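Side-chain contacts in putative gdp-fucose protein o-fucosyltransferase 1 (Caenorhabditis elegans, PDB 3ZY2), which is a putative member of the GT-B clan of glycosyltransferases, with guanosine-5'-diphosphate bound in the cleft between its two Rossmann-like halves: residues S242-G247 against F336-K341; P124-D127 against S132-G135; F46-H51 against D314-L319. All blocks are in the same frame, centred on the assembly; numbering follows the deposited sequence.

Contact 1. Residues S242-G247 against F336-K341. With GDP (guanosine-5'-diphosphate), chain C.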
loop_
_atom_site.group_PDB
_atom_site.type_symbol
_atom_site.label_atom_id
_atom_site.label_comp_id
_atom_site.label_asym_id
_atom_site.label_seq_id
_atom_site.Cartn_x
_atom_site.Cartn_y
_atom_site.Cartn_z
ATOM N N SER A 242 15.235 6.608 13.993
ATOM C CA SER A 242 15.753 6.290 15.329
ATOM C C SER A 242 16.777 5.138 15.399
ATOM O O SER A 242 17.586 5.083 16.323
ATOM C CB SER A 242 14.592 6.061 16.297
ATOM O OG SER A 242 13.814 4.959 15.866
ATOM N N GLU A 243 16.755 4.227 14.427
ATOM C CA GLU A 243 17.742 3.123 14.401
ATOM C C GLU A 243 19.175 3.599 14.110
ATOM O O GLU A 243 20.139 2.862 14.324
ATOM C CB GLU A 243 17.301 2.033 13.429
ATOM C CG GLU A 243 15.930 1.420 13.823
ATOM C CD GLU A 243 15.266 0.634 12.700
ATOM O OE1 GLU A 243 14.841 1.240 11.682
ATOM O OE2 GLU A 243 15.154 -0.610 12.851
ATOM N N GLN A 244 19.322 4.850 13.675
ATOM C CA GLN A 244 20.657 5.400 13.470
ATOM C C GLN A 244 21.438 5.567 14.766
ATOM O O GLN A 244 22.670 5.584 14.738
ATOM C CB GLN A 244 20.591 6.732 12.723
ATOM C CG GLN A 244 20.154 7.916 13.580
ATOM C CD GLN A 244 20.206 9.211 12.804
ATOM O OE1 GLN A 244 21.188 9.501 12.098
ATOM N NE2 GLN A 244 19.140 10.010 12.923
ATOM N N CYS A 245 20.746 5.686 15.894
ATOM C CA CYS A 245 21.444 5.731 17.183
ATOM C C CYS A 245 21.170 4.542 18.107
ATOM O O CYS A 245 22.007 4.234 18.957
ATOM C CB CYS A 245 21.177 7.033 17.932
ATOM S SG CYS A 245 19.538 7.207 18.665
ATOM N N LEU A 246 20.024 3.892 17.939
ATOM C CA LEU A 246 19.628 2.780 18.829
ATOM C C LEU A 246 19.745 1.397 18.186
ATOM O O LEU A 246 19.410 0.379 18.825
ATOM C CB LEU A 246 18.204 2.988 19.352
ATOM C CG LEU A 246 18.018 4.168 20.303
ATOM C CD1 LEU A 246 16.561 4.618 20.269
ATOM C CD2 LEU A 246 18.458 3.828 21.719
ATOM N N GLY A 247 20.204 1.355 16.934
ATOM C CA GLY A 247 20.416 0.083 16.223
ATOM C C GLY A 247 19.145 -0.479 15.626
ATOM O O GLY A 247 18.039 0.005 15.930
ATOM N N PHE A 336 16.253 13.934 8.624
ATOM C CA PHE A 336 17.068 15.045 8.153
ATOM C C PHE A 336 18.471 14.958 8.798
ATOM O O PHE A 336 19.497 15.005 8.111
ATOM C CB PHE A 336 16.313 16.343 8.465
ATOM C CG PHE A 336 16.891 17.577 7.838
ATOM C CD1 PHE A 336 16.484 17.977 6.558
ATOM C CD2 PHE A 336 17.757 18.401 8.558
ATOM C CE1 PHE A 336 17.001 19.150 5.985
ATOM C CE2 PHE A 336 18.255 19.600 7.995
ATOM C CZ PHE A 336 17.876 19.968 6.725
ATOM N N SER A 337 18.506 14.778 10.124
ATOM C CA SER A 337 19.773 14.458 10.804
ATOM C C SER A 337 20.411 13.207 10.212
ATOM O O SER A 337 21.643 13.122 10.145
ATOM C CB SER A 337 19.585 14.262 12.319
ATOM O OG SER A 337 19.681 15.495 13.044
ATOM N N HIS A 338 19.581 12.250 9.770
ATOM C CA HIS A 338 20.126 10.950 9.308
ATOM C C HIS A 338 20.930 11.141 8.022
ATOM O O HIS A 338 21.952 10.482 7.822
ATOM C CB HIS A 338 18.996 9.922 9.134
ATOM C CG HIS A 338 19.426 8.475 9.092
ATOM N ND1 HIS A 338 20.715 8.005 9.277
ATOM C CD2 HIS A 338 18.655 7.380 8.900
ATOM C CE1 HIS A 338 20.709 6.679 9.189
ATOM N NE2 HIS A 338 19.476 6.282 8.947
ATOM N N ILE A 339 20.505 12.087 7.181
ATOM C CA ILE A 339 21.302 12.455 6.002
ATOM C C ILE A 339 22.726 12.837 6.438
ATOM O O ILE A 339 23.712 12.349 5.875
ATOM C CB ILE A 339 20.679 13.659 5.251
ATOM C CG1 ILE A 339 19.392 13.229 4.543
ATOM C CG2 ILE A 339 21.716 14.172 4.220
ATOM C CD1 ILE A 339 18.598 14.407 3.994
ATOM N N VAL A 340 22.824 13.688 7.454
ATOM C CA VAL A 340 24.132 14.163 7.910
ATOM C C VAL A 340 24.948 12.997 8.478
ATOM O O VAL A 340 26.130 12.864 8.166
ATOM C CB VAL A 340 24.028 15.237 8.997
ATOM C CG1 VAL A 340 25.425 15.752 9.351
ATOM C CG2 VAL A 340 23.162 16.399 8.551
ATOM N N LYS A 341 24.326 12.187 9.331
ATOM C CA LYS A 341 25.012 11.038 9.940
ATOM C C LYS A 341 25.595 10.122 8.863
ATOM O O LYS A 341 26.781 9.757 8.942
ATOM C CB LYS A 341 24.034 10.247 10.830
ATOM C CG LYS A 341 24.636 9.002 11.475
ATOM C CD LYS A 341 25.857 9.378 12.325
ATOM C CE LYS A 341 26.248 8.299 13.339
ATOM N NZ LYS A 341 26.494 6.949 12.722
HETATM P PB GDP C . 12.183 14.620 9.621
HETATM O O1B GDP C . 13.104 15.549 10.321
HETATM O O2B GDP C . 12.362 13.098 9.318
HETATM O O3B GDP C . 10.713 15.254 9.233
HETATM O O3A GDP C . 12.916 15.284 8.215
HETATM P PA GDP C . 12.164 15.502 6.686
HETATM O O1A GDP C . 13.651 16.251 6.168
HETATM O O2A GDP C . 11.569 14.516 6.023
HETATM O "O5'" GDP C . 11.006 16.635 7.455
HETATM C "C5'" GDP C . 11.902 17.535 7.691
HETATM C "C4'" GDP C . 11.809 18.848 7.412
HETATM O "O4'" GDP C . 11.534 20.023 8.062
HETATM C "C3'" GDP C . 12.929 19.034 6.612
HETATM O "O3'" GDP C . 13.086 18.816 4.896
HETATM C "C2'" GDP C . 13.154 21.166 6.145
HETATM O "O2'" GDP C . 12.209 21.334 5.184
HETATM C "C1'" GDP C . 12.648 21.311 7.569
HETATM N N9 GDP C . 13.683 21.216 8.324
HETATM C C8 GDP C . 14.035 19.930 9.571
HETATM N N7 GDP C . 15.136 20.576 9.784
HETATM C C5 GDP C . 15.641 21.631 9.278
HETATM C C6 GDP C . 16.944 22.781 9.226
HETATM O O6 GDP C . 17.714 22.439 9.997
HETATM N N1 GDP C . 16.661 23.497 8.474
HETATM C C2 GDP C . 15.827 23.873 7.632
HETATM N N2 GDP C . 15.762 24.633 6.990
HETATM N N3 GDP C . 14.467 23.138 7.319
HETATM C C4 GDP C . 14.507 22.020 8.230
HETATM O O HOH W 1 24.166 5.379 12.389
#

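Contact 2. Residues P124-D127 against S132-G135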
loop_
_atom_site.group_PDB
_atom_site.type_symbol
_atom_site.label_atom_id
_atom_site.label_comp_id
_atom_site.label_asym_id
_atom_site.label_seq_id
_atom_site.Cartn_x
_atom_site.Cartn_y
_atom_site.Cartn_z
ATOM N N PRO A 124 0.768 16.718 -8.837
ATOM C CA PRO A 124 1.746 17.712 -9.310
ATOM C C PRO A 124 3.075 17.123 -9.806
ATOM O O PRO A 124 3.638 17.645 -10.774
ATOM C CB PRO A 124 1.952 18.620 -8.089
ATOM C CG PRO A 124 0.646 18.511 -7.346
ATOM C CD PRO A 124 0.243 17.081 -7.505
ATOM N N TYR A 125 3.561 16.048 -9.181
ATOM C CA TYR A 125 4.805 15.406 -9.618
ATOM C C TYR A 125 4.738 14.902 -11.052
ATOM O O TYR A 125 5.583 15.253 -11.894
ATOM C CB TYR A 125 5.182 14.262 -8.692
ATOM C CG TYR A 125 6.548 13.712 -8.977
ATOM C CD1 TYR A 125 7.661 14.238 -8.326
ATOM C CD2 TYR A 125 6.731 12.651 -9.870
ATOM C CE1 TYR A 125 8.922 13.754 -8.568
ATOM C CE2 TYR A 125 8.002 12.133 -10.106
ATOM C CZ TYR A 125 9.093 12.702 -9.459
ATOM O OH TYR A 125 10.350 12.194 -9.662
ATOM N N TRP A 126 3.727 14.096 -11.348
ATOM C CA TRP A 126 3.603 13.554 -12.698
ATOM C C TRP A 126 3.148 14.625 -13.690
ATOM O O TRP A 126 3.585 14.599 -14.840
ATOM C CB TRP A 126 2.713 12.312 -12.702
ATOM C CG TRP A 126 3.300 11.178 -11.879
ATOM C CD1 TRP A 126 2.864 10.748 -10.651
ATOM C CD2 TRP A 126 4.448 10.358 -12.201
ATOM N NE1 TRP A 126 3.641 9.703 -10.206
ATOM C CE2 TRP A 126 4.625 9.445 -11.130
ATOM C CE3 TRP A 126 5.338 10.304 -13.285
ATOM C CZ2 TRP A 126 5.646 8.486 -11.111
ATOM C CZ3 TRP A 126 6.357 9.332 -13.269
ATOM C CH2 TRP A 126 6.507 8.448 -12.178
ATOM N N ASP A 127 2.322 15.578 -13.236
ATOM C CA ASP A 127 1.918 16.732 -14.063
ATOM C C ASP A 127 3.142 17.496 -14.553
ATOM O O ASP A 127 3.200 17.909 -15.719
ATOM C CB ASP A 127 1.028 17.707 -13.277
ATOM C CG ASP A 127 -0.441 17.325 -13.289
ATOM O OD1 ASP A 127 -0.834 16.384 -14.015
ATOM O OD2 ASP A 127 -1.210 18.016 -12.570
ATOM N N SER A 132 0.679 11.041 -17.826
ATOM C CA SER A 132 -0.556 10.427 -17.349
ATOM C C SER A 132 -0.457 8.931 -17.604
ATOM O O SER A 132 0.264 8.492 -18.500
ATOM C CB SER A 132 -1.785 11.034 -18.033
ATOM O OG SER A 132 -1.953 12.384 -17.627
ATOM N N PHE A 133 -1.151 8.142 -16.789
ATOM C CA PHE A 133 -1.066 6.696 -16.898
ATOM C C PHE A 133 -2.319 6.116 -17.536
ATOM O O PHE A 133 -3.416 6.636 -17.336
ATOM C CB PHE A 133 -0.826 6.065 -15.521
ATOM C CG PHE A 133 0.480 6.480 -14.895
ATOM C CD1 PHE A 133 1.684 5.955 -15.359
ATOM C CD2 PHE A 133 0.501 7.417 -13.871
ATOM C CE1 PHE A 133 2.895 6.352 -14.793
ATOM C CE2 PHE A 133 1.696 7.812 -13.301
ATOM C CZ PHE A 133 2.892 7.276 -13.759
ATOM N N VAL A 134 -2.147 5.033 -18.286
ATOM C CA VAL A 134 -3.257 4.449 -19.064
ATOM C C VAL A 134 -3.630 3.019 -18.648
ATOM O O VAL A 134 -4.495 2.387 -19.263
ATOM C CB VAL A 134 -2.948 4.476 -20.569
ATOM C CG1 VAL A 134 -2.621 5.895 -21.039
ATOM C CG2 VAL A 134 -1.831 3.499 -20.914
ATOM N N GLY A 135 -2.970 2.516 -17.609
ATOM C CA GLY A 135 -3.174 1.140 -17.134
ATOM C C GLY A 135 -2.260 0.853 -15.960
ATOM O O GLY A 135 -1.381 1.660 -15.644
#

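Contact 3. Residues F46-H51 against D314-L319. With GDP (guanosine-5'-diphosphate), chain C.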
loop_
_atom_site.group_PDB
_atom_site.type_symbol
_atom_site.label_atom_id
_atom_site.label_comp_id
_atom_site.label_asym_id
_atom_site.label_seq_id
_atom_site.Cartn_x
_atom_site.Cartn_y
_atom_site.Cartn_z
ATOM N N PHE A 46 13.210 16.071 -6.517
ATOM C CA PHE A 46 12.812 16.166 -5.107
ATOM C C PHE A 46 11.674 17.144 -4.929
ATOM O O PHE A 46 11.341 17.863 -5.852
ATOM C CB PHE A 46 14.027 16.523 -4.236
ATOM C CG PHE A 46 15.060 15.432 -4.223
ATOM C CD1 PHE A 46 14.835 14.298 -3.437
ATOM C CD2 PHE A 46 16.226 15.519 -4.999
ATOM C CE1 PHE A 46 15.774 13.234 -3.399
ATOM C CE2 PHE A 46 17.173 14.436 -4.965
ATOM C CZ PHE A 46 16.932 13.320 -4.160
ATOM N N ILE A 47 11.062 17.134 -3.759
ATOM C CA ILE A 47 9.819 17.850 -3.568
ATOM C C ILE A 47 9.913 18.749 -2.354
ATOM O O ILE A 47 10.321 18.313 -1.282
ATOM C CB ILE A 47 8.649 16.853 -3.425
ATOM C CG1 ILE A 47 8.547 15.953 -4.671
ATOM C CG2 ILE A 47 7.333 17.618 -3.264
ATOM C CD1 ILE A 47 7.467 14.882 -4.614
ATOM N N GLU A 48 9.514 20.014 -2.535
ATOM C CA GLU A 48 9.441 21.012 -1.460
ATOM C C GLU A 48 8.003 21.404 -1.238
ATOM O O GLU A 48 7.276 21.635 -2.198
ATOM C CB GLU A 48 10.255 22.250 -1.829
ATOM C CG GLU A 48 11.755 22.045 -1.699
ATOM C CD GLU A 48 12.538 23.285 -2.049
ATOM O OE1 GLU A 48 11.950 24.356 -2.340
ATOM O OE2 GLU A 48 13.765 23.214 -2.057
ATOM N N PHE A 49 7.602 21.512 0.017
ATOM C CA PHE A 49 6.235 21.874 0.346
ATOM C C PHE A 49 6.063 23.254 0.966
ATOM O O PHE A 49 4.917 23.714 1.111
ATOM C CB PHE A 49 5.621 20.835 1.282
ATOM C CG PHE A 49 5.504 19.471 0.686
ATOM C CD1 PHE A 49 4.525 19.170 -0.244
ATOM C CD2 PHE A 49 6.389 18.470 1.073
ATOM C CE1 PHE A 49 4.424 17.890 -0.783
ATOM C CE2 PHE A 49 6.301 17.179 0.543
ATOM C CZ PHE A 49 5.316 16.887 -0.383
ATOM N N LYS A 50 7.157 23.925 1.317
ATOM C CA LYS A 50 7.066 25.204 2.040
ATOM C C LYS A 50 6.886 26.390 1.073
ATOM O O LYS A 50 7.647 27.356 1.068
ATOM C CB LYS A 50 8.220 25.342 3.066
ATOM C CG LYS A 50 9.477 26.192 2.717
ATOM C CD LYS A 50 10.147 25.871 1.369
ATOM C CE LYS A 50 11.022 24.629 1.425
ATOM N NZ LYS A 50 10.182 23.410 1.425
ATOM N N HIS A 51 5.857 26.276 0.243
ATOM C CA HIS A 51 5.532 27.264 -0.772
ATOM C C HIS A 51 4.025 27.260 -0.948
ATOM O O HIS A 51 3.342 26.373 -0.426
ATOM C CB HIS A 51 6.179 26.895 -2.113
ATOM C CG HIS A 51 7.651 26.660 -2.038
ATOM N ND1 HIS A 51 8.572 27.688 -1.984
ATOM C CD2 HIS A 51 8.366 25.508 -2.019
ATOM C CE1 HIS A 51 9.791 27.174 -1.925
ATOM N NE2 HIS A 51 9.693 25.857 -1.953
ATOM N N ASP A 314 18.758 27.835 4.746
ATOM C CA ASP A 314 18.618 27.049 3.495
ATOM C C ASP A 314 18.893 25.612 3.835
ATOM O O ASP A 314 20.008 25.274 4.271
ATOM C CB ASP A 314 19.656 27.440 2.444
ATOM C CG ASP A 314 19.432 26.717 1.122
ATOM O OD1 ASP A 314 18.642 27.250 0.307
ATOM O OD2 ASP A 314 20.013 25.628 0.849
ATOM N N MET A 315 17.897 24.750 3.675
ATOM C CA MET A 315 18.036 23.410 4.228
ATOM C C MET A 315 19.222 22.638 3.648
ATOM O O MET A 315 19.845 21.854 4.367
ATOM C CB MET A 315 16.739 22.599 4.152
ATOM C CG MET A 315 16.482 21.918 2.807
ATOM S SD MET A 315 14.894 21.018 2.769
ATOM C CE MET A 315 13.917 22.361 2.202
ATOM N N TYR A 316 19.511 22.817 2.353
ATOM C CA TYR A 316 20.516 21.962 1.718
ATOM C C TYR A 316 21.909 22.412 2.104
ATOM O O TYR A 316 22.781 21.576 2.410
ATOM C CB TYR A 316 20.330 21.922 0.196
ATOM C CG TYR A 316 18.897 21.667 -0.191
ATOM C CD1 TYR A 316 18.315 20.395 -0.015
ATOM C CD2 TYR A 316 18.093 22.707 -0.697
ATOM C CE1 TYR A 316 16.962 20.156 -0.346
ATOM C CE2 TYR A 316 16.741 22.463 -1.035
ATOM C CZ TYR A 316 16.193 21.186 -0.854
ATOM O OH TYR A 316 14.867 20.888 -1.169
ATOM N N THR A 317 22.108 23.718 2.116
ATOM C CA THR A 317 23.389 24.279 2.525
ATOM C C THR A 317 23.606 23.966 4.005
ATOM O O THR A 317 24.727 23.630 4.396
ATOM C CB THR A 317 23.510 25.777 2.226
ATOM O OG1 THR A 317 23.320 25.979 0.811
ATOM C CG2 THR A 317 24.888 26.295 2.619
ATOM N N SER A 318 22.539 23.965 4.803
ATOM C CA SER A 318 22.676 23.549 6.218
ATOM C C SER A 318 23.150 22.110 6.322
ATOM O O SER A 318 24.037 21.816 7.116
ATOM C CB SER A 318 21.386 23.733 7.022
ATOM O OG SER A 318 21.151 25.115 7.263
ATOM N N LEU A 319 22.540 21.204 5.559
ATOM C CA LEU A 319 23.007 19.813 5.567
ATOM C C LEU A 319 24.493 19.714 5.190
ATOM O O LEU A 319 25.272 18.953 5.808
ATOM C CB LEU A 319 22.165 18.969 4.585
ATOM C CG LEU A 319 20.728 18.692 5.070
ATOM C CD1 LEU A 319 19.922 18.190 3.899
ATOM C CD2 LEU A 319 20.698 17.659 6.200
HETATM P PB GDP C . 12.183 14.620 9.621
HETATM O O1B GDP C . 13.104 15.549 10.321
HETATM O O2B GDP C . 12.362 13.098 9.318
HETATM O O3B GDP C . 10.713 15.254 9.233
HETATM O O3A GDP C . 12.916 15.284 8.215
HETATM P PA GDP C . 12.164 15.502 6.686
HETATM O O1A GDP C . 13.651 16.251 6.168
HETATM O O2A GDP C . 11.569 14.516 6.023
HETATM O "O5'" GDP C . 11.006 16.635 7.455
HETATM C "C5'" GDP C . 11.902 17.535 7.691
HETATM C "C4'" GDP C . 11.809 18.848 7.412
HETATM O "O4'" GDP C . 11.534 20.023 8.062
HETATM C "C3'" GDP C . 12.929 19.034 6.612
HETATM O "O3'" GDP C . 13.086 18.816 4.896
HETATM C "C2'" GDP C . 13.154 21.166 6.145
HETATM O "O2'" GDP C . 12.209 21.334 5.184
HETATM C "C1'" GDP C . 12.648 21.311 7.569
HETATM N N9 GDP C . 13.683 21.216 8.324
HETATM C C8 GDP C . 14.035 19.930 9.571
HETATM N N7 GDP C . 15.136 20.576 9.784
HETATM C C5 GDP C . 15.641 21.631 9.278
HETATM C C6 GDP C . 16.944 22.781 9.226
HETATM O O6 GDP C . 17.714 22.439 9.997
HETATM N N1 GDP C . 16.661 23.497 8.474
HETATM C C2 GDP C . 15.827 23.873 7.632
HETATM N N2 GDP C . 15.762 24.633 6.990
HETATM N N3 GDP C . 14.467 23.138 7.319
HETATM C C4 GDP C . 14.507 22.020 8.230
HETATM O O HOH W 2 12.772 19.270 0.121
#

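Contact 1. Residues S242-G247 against F336-K341
Gln244 lays its aliphatic root over one face of the His338 ring, a CH-pi contact in which CB of Gln244 lies 3.8 Å from the centroid of the His338 ring, displaced toward the rim. The two side chains slide past each other in opposite directions, and the amide plane of Gln244 is tilted 48° from the imidazole. With CG held between the backbone N and the carbonyl carbon (chi1 77°) and an extended chain beyond it, the amide is carried across the ring toward the next turn of the helix. There OE1 of Gln244 meets CB of Lys341 at 3.2 Å, a close approach to an aliphatic carbon. The amide's other end is fixed from outside, NE2 donating to the carbonyl of Cys332, which is also the disulfide partner of Cys245. Helix 335-346 connects the neighbouring parallel strands 327-330 and 354-356 in a beta-alpha-beta crossover of the second Rossmann-like half of this GT-B fold, and the short helix 243-246 is docked against it. Lys341 runs opposite to Gln244, bent at chi2 and chi4, and a water bridges the two: it donates to Gln244 O at 2.8 Å and accepts from Lys341 NZ at 2.8 Å. The same ammonium makes a salt bridge with Asp345. On the guanosine-5'-diphosphate side of helix 335-346, Phe336 turns away from the 242-247 segment and offers a ring face to the base, its CD2 lying 3.6 Å from N7 of GDP.

Contact 2. Residues P124-D127 against S132-G135
Trp126 and Phe133 make the contact between 124-127 and 132-135 almost by themselves, as a T-shaped pair in which the phenylalanine supplies the edge and the indole the face. In sequence, Tyr125 precedes the indole. It does not reach the second segment, but it packs on its neighbour: its CD2 lies 3.9 Å from the indole plane of Trp126, centrally placed on the face remote from Phe133. Its hydroxyl is anchored by the backbone N of Asn45. Trp126 follows, with CG beside the backbone N and anti to the carbonyl carbon (chi1 -63°), a setting that sends the indole out toward the loop. Phe133 crosses it at about a right angle: CZ of Phe133 is 3.8 Å from CD2 of Trp126, and CE2 of Phe133 is 4.0 Å from CG of Trp126. The centroids of the Phe133 ring and the six-membered ring of Trp126 are 5.0 Å apart, with planes at 77°. The indole is thus clasped between two aromatic edges, while its NE1 is hydrogen-bonded to Ser172 OG, which should restrict sliding within the clasp. Asp127 OD1 forms a salt bridge with Lys117, whose ammonium also makes a weak hydrogen bond to Ser132 OG, a light link between the helix and the loop residue Ser132. Helix 122-128 lies in the crossover between strand 95-98 and its parallel neighbour, strand 135-138, at one edge of the six-stranded parallel sheet; Gly135 is backbone-bonded to Ala96 of strand 95-98.

Contact 3. Residues F46-H51 against D314-L319
Glu48 and Tyr316 come from opposite directions, the carboxylate oxygen OE2 lying in the ring plane at its edge, and this is the firm half of the contact. Tyr316 OH donates to the anti lone pair of Glu48 OE2, at 2.7 Å, with carboxylate and ring only 17° from coplanar. The other oxygen is gripped as well, since His51 NE2 donates to Glu48 OE1 at 2.7 Å with an N-H...O angle of 162°. Two bonds therefore fix the rotation of the carboxylate, and a water donating to both Ile47 O and Tyr316 OH, at 2.9 Å from the latter, fastens the hydroxyl to the strand. In GT-B terms the pair spans the interdomain cleft: strand 46-48 belongs to a hairpin with 55-57 in the first half, and helix 315-324 to the second. That helix is N-capped by Asp314, whose OD2 accepts from Thr317 N at 3.1 Å. Met315 lays CG over the centre of the Tyr316 ring; its SD lies 3.6 Å from O3' of GDP, and the bend at chi3 (90°) turns CE toward Lys50. On the solvent side packing is looser. The exposed, thrice-bent Lys50 merely reaches tip to tip toward this methionine, with Lys50 CE 3.8 Å from Met315 CE.

Contacts 1 and 3 are neighbours at the nucleotide, their centres about 19 Å apart; helices 315-324 and 335-346 pack together where Phe336 and Val340 meet Leu319, and both contacts touch GDP. Along the chain their segments alternate; contact 3 joins the first half of the fold to the second, whereas contact 1 stays within the second. Contact 2 is local, nested inside the long loop that contact 3 closes, and lies at the edge of the first half's sheet. Its centre is about 33 Å from that of contact 1, yet it touches contact 3 where Tyr125 packs on Ile47.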